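PDB 4XXL: cytochrome c class I, which carries a covalently bound heme c and probably works as an electron shuttle in the bacterium's lithoautotrophic growth. Local coordinates for residues L37-N41 and N42-C46; K59-A62 and E63-G67. One frame throughout, in Å; residues are numbered along the deposited sequence.

Contact 1. Residues L37-N41 and N42-C46; sequences LAREN and NCFKC. With HEC (heme c), chain B.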
loop_
_atom_site.group_PDB
_atom_site.type_symbol
_atom_site.label_atom_id
_atom_site.label_comp_id
_atom_site.label_asym_id
_atom_site.label_seq_id
_atom_site.Cartn_x
_atom_site.Cartn_y
_atom_site.Cartn_z
ATOM N N LEU A 37 6.728 -0.958 -8.972
ATOM C CA LEU A 37 5.943 -2.079 -8.470
ATOM C C LEU A 37 4.446 -1.709 -8.308
ATOM O O LEU A 37 3.530 -2.501 -8.622
ATOM C CB LEU A 37 6.545 -2.585 -7.157
ATOM C CG LEU A 37 5.992 -3.941 -6.706
ATOM C CD1 LEU A 37 6.386 -5.053 -7.668
ATOM C CD2 LEU A 37 6.459 -4.264 -5.321
ATOM N N ALA A 38 4.212 -0.492 -7.811
ATOM C CA ALA A 38 2.824 0.020 -7.664
ATOM C C ALA A 38 2.132 0.101 -9.038
ATOM O O ALA A 38 0.987 -0.331 -9.179
ATOM C CB ALA A 38 2.788 1.383 -6.972
ATOM N N ARG A 39 2.811 0.609 -10.061
ATOM C CA ARG A 39 2.227 0.736 -11.388
ATOM C C ARG A 39 1.881 -0.633 -11.930
ATOM O O ARG A 39 0.736 -0.832 -12.412
ATOM C CB ARG A 39 3.186 1.428 -12.382
ATOM C CG ARG A 39 3.263 2.892 -12.216
ATOM C CD ARG A 39 4.023 3.556 -13.358
ATOM N NE ARG A 39 5.369 3.043 -13.522
ATOM C CZ ARG A 39 6.472 3.625 -13.048
ATOM N NH1 ARG A 39 6.444 4.771 -12.372
ATOM N NH2 ARG A 39 7.625 3.033 -13.277
ATOM N N GLU A 40 2.838 -1.564 -11.801
ATOM C CA GLU A 40 2.688 -2.898 -12.323
ATOM C C GLU A 40 1.565 -3.724 -11.723
ATOM O O GLU A 40 1.054 -4.596 -12.369
ATOM C CB GLU A 40 4.034 -3.665 -12.170
ATOM C CG GLU A 40 5.122 -3.179 -13.110
ATOM C CD GLU A 40 6.504 -3.801 -12.862
ATOM O OE1 GLU A 40 6.693 -4.571 -11.873
ATOM O OE2 GLU A 40 7.426 -3.493 -13.660
ATOM N N ASN A 41 1.194 -3.430 -10.469
ATOM C CA ASN A 41 0.196 -4.208 -9.760
ATOM C C ASN A 41 -1.108 -3.471 -9.481
ATOM O O ASN A 41 -1.910 -3.834 -8.662
ATOM C CB ASN A 41 0.828 -4.750 -8.505
ATOM C CG ASN A 41 1.840 -5.822 -8.792
ATOM O OD1 ASN A 41 1.476 -6.965 -9.075
ATOM N ND2 ASN A 41 3.120 -5.464 -8.741
ATOM N N ASN A 42 -1.329 -2.419 -10.253
ATOM C CA ASN A 42 -2.591 -1.678 -10.335
ATOM C C ASN A 42 -2.860 -0.790 -9.134
ATOM O O ASN A 42 -3.988 -0.342 -8.915
ATOM C CB ASN A 42 -3.784 -2.624 -10.623
ATOM C CG ASN A 42 -3.948 -2.940 -12.089
ATOM O OD1 ASN A 42 -3.398 -2.262 -12.948
ATOM N ND2 ASN A 42 -4.816 -3.913 -12.386
ATOM N N CYS A 43 -1.860 -0.654 -8.277
ATOM C CA CYS A 43 -2.062 0.070 -7.045
ATOM C C CYS A 43 -2.545 1.484 -7.279
ATOM O O CYS A 43 -3.466 1.921 -6.560
ATOM C CB CYS A 43 -0.743 0.033 -6.237
ATOM S SG CYS A 43 -0.046 -1.561 -5.919
ATOM N N PHE A 44 -1.991 2.162 -8.252
ATOM C CA PHE A 44 -2.331 3.558 -8.530
ATOM C C PHE A 44 -3.697 3.668 -9.244
ATOM O O PHE A 44 -4.242 4.746 -9.378
ATOM C CB PHE A 44 -1.259 4.231 -9.328
ATOM C CG PHE A 44 0.018 4.488 -8.569
ATOM C CD1 PHE A 44 0.038 4.958 -7.284
ATOM C CD2 PHE A 44 1.233 4.262 -9.198
ATOM C CE1 PHE A 44 1.260 5.247 -6.639
ATOM C CE2 PHE A 44 2.438 4.538 -8.592
ATOM C CZ PHE A 44 2.452 5.009 -7.289
ATOM N N LYS A 45 -4.291 2.557 -9.653
ATOM C CA LYS A 45 -5.659 2.669 -10.205
ATOM C C LYS A 45 -6.654 3.051 -9.112
ATOM O O LYS A 45 -7.667 3.681 -9.391
ATOM C CB LYS A 45 -6.080 1.358 -10.857
ATOM C CG LYS A 45 -5.187 0.906 -11.981
ATOM C CD LYS A 45 -5.075 1.969 -13.060
ATOM C CE LYS A 45 -4.643 1.431 -14.409
ATOM N NZ LYS A 45 -3.552 0.453 -14.328
ATOM N N CYS A 46 -6.350 2.672 -7.886
ATOM C CA CYS A 46 -7.230 2.991 -6.787
ATOM C C CYS A 46 -6.672 3.979 -5.744
ATOM O O CYS A 46 -7.412 4.430 -4.897
ATOM C CB CYS A 46 -7.579 1.710 -6.102
ATOM S SG CYS A 46 -8.612 0.576 -7.086
HETATM FE FE HEC B . -5.355 -0.746 -1.649
HETATM C CHA HEC B . -6.480 0.034 1.549
HETATM C CHB HEC B . -2.082 -0.513 -0.573
HETATM C CHC HEC B . -4.277 -2.013 -4.674
HETATM C CHD HEC B . -8.468 -0.369 -2.883
HETATM N NA HEC B . -4.479 -0.367 0.179
HETATM C C1A HEC B . -5.112 0.003 1.311
HETATM C C2A HEC B . -4.112 0.331 2.262
HETATM C C3A HEC B . -2.896 0.191 1.636
HETATM C C4A HEC B . -3.134 -0.246 0.304
HETATM C CMA HEC B . -1.531 0.470 2.185
HETATM C CAA HEC B . -4.425 0.766 3.693
HETATM C CBA HEC B . -4.552 -0.460 4.569
HETATM C CGA HEC B . -4.733 -0.148 6.045
HETATM O O1A HEC B . -5.078 0.989 6.399
HETATM O O2A HEC B . -4.398 -1.034 6.900
HETATM N NB HEC B . -3.557 -1.168 -2.477
HETATM C C1B HEC B . -2.334 -1.004 -1.865
HETATM C C2B HEC B . -1.304 -1.428 -2.757
HETATM C C3B HEC B . -1.861 -1.868 -3.897
HETATM C C4B HEC B . -3.302 -1.728 -3.731
HETATM C CMB HEC B . 0.161 -1.412 -2.425
HETATM C CAB HEC B . -1.253 -2.514 -5.080
HETATM C CBB HEC B . -0.636 -3.731 -4.709
HETATM N NC HEC B . -6.252 -1.088 -3.489
HETATM C C1C HEC B . -5.582 -1.641 -4.532
HETATM C C2C HEC B . -6.519 -1.629 -5.585
HETATM C C3C HEC B . -7.719 -1.086 -5.171
HETATM C C4C HEC B . -7.509 -0.797 -3.790
HETATM C CMC HEC B . -6.158 -2.062 -6.958
HETATM C CAC HEC B . -8.968 -0.849 -6.007
HETATM C CBC HEC B . -9.523 -1.920 -6.720
HETATM N ND HEC B . -7.073 -0.339 -0.830
HETATM C C1D HEC B . -8.273 -0.182 -1.493
HETATM C C2D HEC B . -9.377 0.129 -0.551
HETATM C C3D HEC B . -8.804 0.227 0.641
HETATM C C4D HEC B . -7.359 -0.022 0.477
HETATM C CMD HEC B . -10.798 0.325 -0.917
HETATM C CAD HEC B . -9.487 0.596 1.970
HETATM C CBD HEC B . -9.966 -0.633 2.686
HETATM C CGD HEC B . -10.676 -0.389 4.022
HETATM O O1D HEC B . -10.517 0.669 4.704
HETATM O O2D HEC B . -11.387 -1.326 4.475
HETATM O O HOH W 1 -1.298 1.084 -10.968
HETATM O O HOH W 2 -0.740 -2.259 -14.329
#

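Contact 2. Residues K59-A62 and E63-G67; sequences KKVA and EKYRG. With HEC (heme c), chain B.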
loop_
_atom_site.group_PDB
_atom_site.type_symbol
_atom_site.label_atom_id
_atom_site.label_comp_id
_atom_site.label_asym_id
_atom_site.label_seq_id
_atom_site.Cartn_x
_atom_site.Cartn_y
_atom_site.Cartn_z
ATOM N N LYS A 59 -0.688 9.183 1.528
ATOM C CA LYS A 59 -0.411 10.176 2.578
ATOM C C LYS A 59 -1.258 9.893 3.787
ATOM O O LYS A 59 -0.719 9.853 4.911
ATOM C CB LYS A 59 -0.639 11.591 2.051
ATOM C CG LYS A 59 -0.445 12.668 3.143
ATOM C CD LYS A 59 -0.656 14.093 2.620
ATOM C CE LYS A 59 -0.627 15.046 3.819
ATOM N NZ LYS A 59 0.137 16.272 3.477
ATOM N N LYS A 60 -2.564 9.640 3.594
ATOM C CA LYS A 60 -3.470 9.332 4.716
ATOM C C LYS A 60 -3.122 8.000 5.397
ATOM O O LYS A 60 -3.142 7.863 6.607
ATOM C CB LYS A 60 -4.912 9.307 4.202
ATOM C CG LYS A 60 -6.001 9.058 5.252
ATOM C CD LYS A 60 -7.404 9.172 4.678
ATOM C CE LYS A 60 -7.794 10.638 4.531
ATOM N NZ LYS A 60 -8.054 11.237 5.878
ATOM N N VAL A 61 -2.721 7.031 4.598
ATOM C CA VAL A 61 -2.266 5.772 5.182
ATOM C C VAL A 61 -1.040 6.016 6.033
ATOM O O VAL A 61 -0.879 5.442 7.135
ATOM C CB VAL A 61 -1.909 4.739 4.090
ATOM C CG1 VAL A 61 -1.313 3.497 4.704
ATOM C CG2 VAL A 61 -3.217 4.348 3.358
ATOM N N ALA A 62 -0.048 6.714 5.475
ATOM C CA ALA A 62 1.194 7.007 6.218
ATOM C C ALA A 62 0.830 7.699 7.532
ATOM O O ALA A 62 1.421 7.406 8.576
ATOM C CB ALA A 62 2.145 7.824 5.397
ATOM N N GLU A 63 -0.104 8.652 7.456
ATOM C CA GLU A 63 -0.544 9.363 8.715
ATOM C C GLU A 63 -1.159 8.370 9.711
ATOM O O GLU A 63 -0.908 8.405 10.943
ATOM C CB GLU A 63 -1.504 10.492 8.400
ATOM C CG GLU A 63 -0.879 11.667 7.698
ATOM C CD GLU A 63 -1.875 12.627 7.029
ATOM O OE1 GLU A 63 -3.075 12.307 6.769
ATOM O OE2 GLU A 63 -1.411 13.748 6.713
ATOM N N LYS A 64 -2.009 7.464 9.230
ATOM C CA LYS A 64 -2.643 6.503 10.094
ATOM C C LYS A 64 -1.648 5.626 10.815
ATOM O O LYS A 64 -1.786 5.348 11.973
ATOM C CB LYS A 64 -3.556 5.618 9.249
ATOM C CG LYS A 64 -3.962 4.358 9.953
ATOM C CD LYS A 64 -5.048 3.592 9.167
ATOM C CE LYS A 64 -5.250 2.211 9.748
ATOM N NZ LYS A 64 -6.085 1.298 8.918
ATOM N N TYR A 65 -0.565 5.290 10.128
ATOM C CA TYR A 65 0.369 4.357 10.706
ATOM C C TYR A 65 1.608 5.028 11.326
ATOM O O TYR A 65 2.442 4.321 11.885
ATOM C CB TYR A 65 0.880 3.361 9.626
ATOM C CG TYR A 65 -0.144 2.259 9.429
ATOM C CD1 TYR A 65 -0.116 1.142 10.253
ATOM C CD2 TYR A 65 -1.160 2.346 8.482
ATOM C CE1 TYR A 65 -1.079 0.149 10.139
ATOM C CE2 TYR A 65 -2.126 1.347 8.362
ATOM C CZ TYR A 65 -2.081 0.250 9.190
ATOM O OH TYR A 65 -3.037 -0.748 9.062
ATOM N N ARG A 66 1.660 6.348 11.326
ATOM C CA ARG A 66 2.872 7.060 11.778
ATOM C C ARG A 66 3.173 6.642 13.205
ATOM O O ARG A 66 2.279 6.704 14.097
ATOM C CB ARG A 66 2.661 8.585 11.676
ATOM C CG ARG A 66 3.966 9.371 11.854
ATOM C CD ARG A 66 3.811 10.816 11.505
ATOM N NE ARG A 66 2.865 11.443 12.403
ATOM C CZ ARG A 66 2.349 12.655 12.178
ATOM N NH1 ARG A 66 2.744 13.361 11.159
ATOM N NH2 ARG A 66 1.508 13.167 13.045
ATOM N N GLY A 67 4.423 6.257 13.443
ATOM C CA GLY A 67 4.932 5.824 14.751
ATOM C C GLY A 67 4.661 4.409 15.152
ATOM O O GLY A 67 5.248 3.927 16.111
HETATM FE FE HEC B . -5.355 -0.746 -1.649
HETATM C CHA HEC B . -6.480 0.034 1.549
HETATM C CHB HEC B . -2.082 -0.513 -0.573
HETATM C CHC HEC B . -4.277 -2.013 -4.674
HETATM C CHD HEC B . -8.468 -0.369 -2.883
HETATM N NA HEC B . -4.479 -0.367 0.179
HETATM C C1A HEC B . -5.112 0.003 1.311
HETATM C C2A HEC B . -4.112 0.331 2.262
HETATM C C3A HEC B . -2.896 0.191 1.636
HETATM C C4A HEC B . -3.134 -0.246 0.304
HETATM C CMA HEC B . -1.531 0.470 2.185
HETATM C CAA HEC B . -4.425 0.766 3.693
HETATM C CBA HEC B . -4.552 -0.460 4.569
HETATM C CGA HEC B . -4.733 -0.148 6.045
HETATM O O1A HEC B . -5.078 0.989 6.399
HETATM O O2A HEC B . -4.398 -1.034 6.900
HETATM N NB HEC B . -3.557 -1.168 -2.477
HETATM C C1B HEC B . -2.334 -1.004 -1.865
HETATM C C2B HEC B . -1.304 -1.428 -2.757
HETATM C C3B HEC B . -1.861 -1.868 -3.897
HETATM C C4B HEC B . -3.302 -1.728 -3.731
HETATM C CMB HEC B . 0.161 -1.412 -2.425
HETATM C CAB HEC B . -1.253 -2.514 -5.080
HETATM C CBB HEC B . -0.636 -3.731 -4.709
HETATM N NC HEC B . -6.252 -1.088 -3.489
HETATM C C1C HEC B . -5.582 -1.641 -4.532
HETATM C C2C HEC B . -6.519 -1.629 -5.585
HETATM C C3C HEC B . -7.719 -1.086 -5.171
HETATM C C4C HEC B . -7.509 -0.797 -3.790
HETATM C CMC HEC B . -6.158 -2.062 -6.958
HETATM C CAC HEC B . -8.968 -0.849 -6.007
HETATM C CBC HEC B . -9.523 -1.920 -6.720
HETATM N ND HEC B . -7.073 -0.339 -0.830
HETATM C C1D HEC B . -8.273 -0.182 -1.493
HETATM C C2D HEC B . -9.377 0.129 -0.551
HETATM C C3D HEC B . -8.804 0.227 0.641
HETATM C C4D HEC B . -7.359 -0.022 0.477
HETATM C CMD HEC B . -10.798 0.325 -0.917
HETATM C CAD HEC B . -9.487 0.596 1.970
HETATM C CBD HEC B . -9.966 -0.633 2.686
HETATM C CGD HEC B . -10.676 -0.389 4.022
HETATM O O1D HEC B . -10.517 0.669 4.704
HETATM O O2D HEC B . -11.387 -1.326 4.475
#

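Contact 1. Residues L37-N41 and N42-C46
Ala38 lays its methyl over one face of the Phe44 ring in a CH-pi contact. Ala38 CB stands 3.8 Å from the Phe44 ring centroid, shifted toward the rim, with Phe44 CE2 and CZ closest. Arg39 comes in at the ring edge, in plane, with CG 3.9 Å from Phe44 CD2. With CG beside its own backbone N and anti to the carbonyl carbon (chi1 -71°), the Phe44 ring turns back along the flank of the helix, against Ala38 and Arg39.

Backbone bonds close the helix in a Schellman motif. Cys43 N bonds to Ala38 O at 3.0 Å, and Asn42 N reaches Arg39 O in a weaker bond. Asn42 has the positive phi (74°) that the C-prime position requires. The Asn41 side chain binds the same helix: ND2 donates to Leu37 O at 3.0 Å, close to its own amide plane. Lys45 NZ bonds to Asn42 OD1 from above the carbonyl plane. One water links that OD1 to Arg39 O, and another donates to Arg39 O and accepts a weak bond from Phe44 N.

The covalent bonds are thioethers. Cys43 SG is 1.8 Å from heme CAB, and Cys46 SG is 1.8 Å from heme CAC. With His47, an axial ligand of the iron, they form the CXXCH motif of c-type cytochromes.

The turn thus joins helix 31-40 to the heme. Leu37 packs on helix 104-115, where Phe44 meets Trp113, and Cys43 and Phe44 both touch Tyr58 of helix 58-65.

Contact 2. Residues K59-A62 and E63-G67
Tyr65 has Val61 O at the edge of its ring, in plane, 3.4 Å from CD2. Heme O1A also lies at the edge, in plane, 3.6 Å from Tyr65 CE2. The side chains of Val61 and Tyr65 run side by side and point the same way, with Val61 CG1 4.0 Å from Tyr65 CD2. The other Val61 methyl, CG2, packs on heme CAA.

One heme propionate receives two hydrogen bonds from this helix. Tyr65 OH donates to heme O2A at 2.6 Å, and Lys64 NZ donates to heme O1A at 2.7 Å. Lys64 has CG anti to its backbone nitrogen (chi1 164°) and is extended beyond it, which carries NZ to the carboxylate. Each oxygen thus has its own donor. The lysine probably also favours the charged form of the propionate.

Glu63 folds back on the preceding turn, its CG 3.3 Å from Lys59 O. Its OE2 and Lys59 NZ are 4.4 Å apart, too far for a salt bridge. The backbone is regular here: Glu63 N, Lys64 N and Tyr65 N bond to Lys59 O, Lys60 O and Val61 O. Tyr65 N also makes a weak bond to Ala62 O.

Helix 58-65 therefore borders the propionate side of the heme pocket. Val61 and Tyr65 pack on Leu75 of helix 71-81. Val61 also meets Ile114 and Tyr65 meets Leu115, both of helix 104-115, while Ala62 lies on Trp118.

Contacts 1 and 2 are both local and partly buried, and both reach the same heme. Their centres are about 19 Å apart, on opposite sides of the chain's centre. Contact 1 spans the end of helix 31-40 and the short helix 43-46; contact 2 lies along helix 58-65, the next helix in the chain. Each mixes buried residues, such as Cys43 and Tyr65, with exposed charged ones, such as Arg39 and Glu63; in contact 2 the exposed Lys64 itself reaches the heme. The chemistry differs: contact 1 attaches the macrocycle covalently, whereas contact 2 binds a propionate by hydrogen bonds. Helix 104-115 touches both.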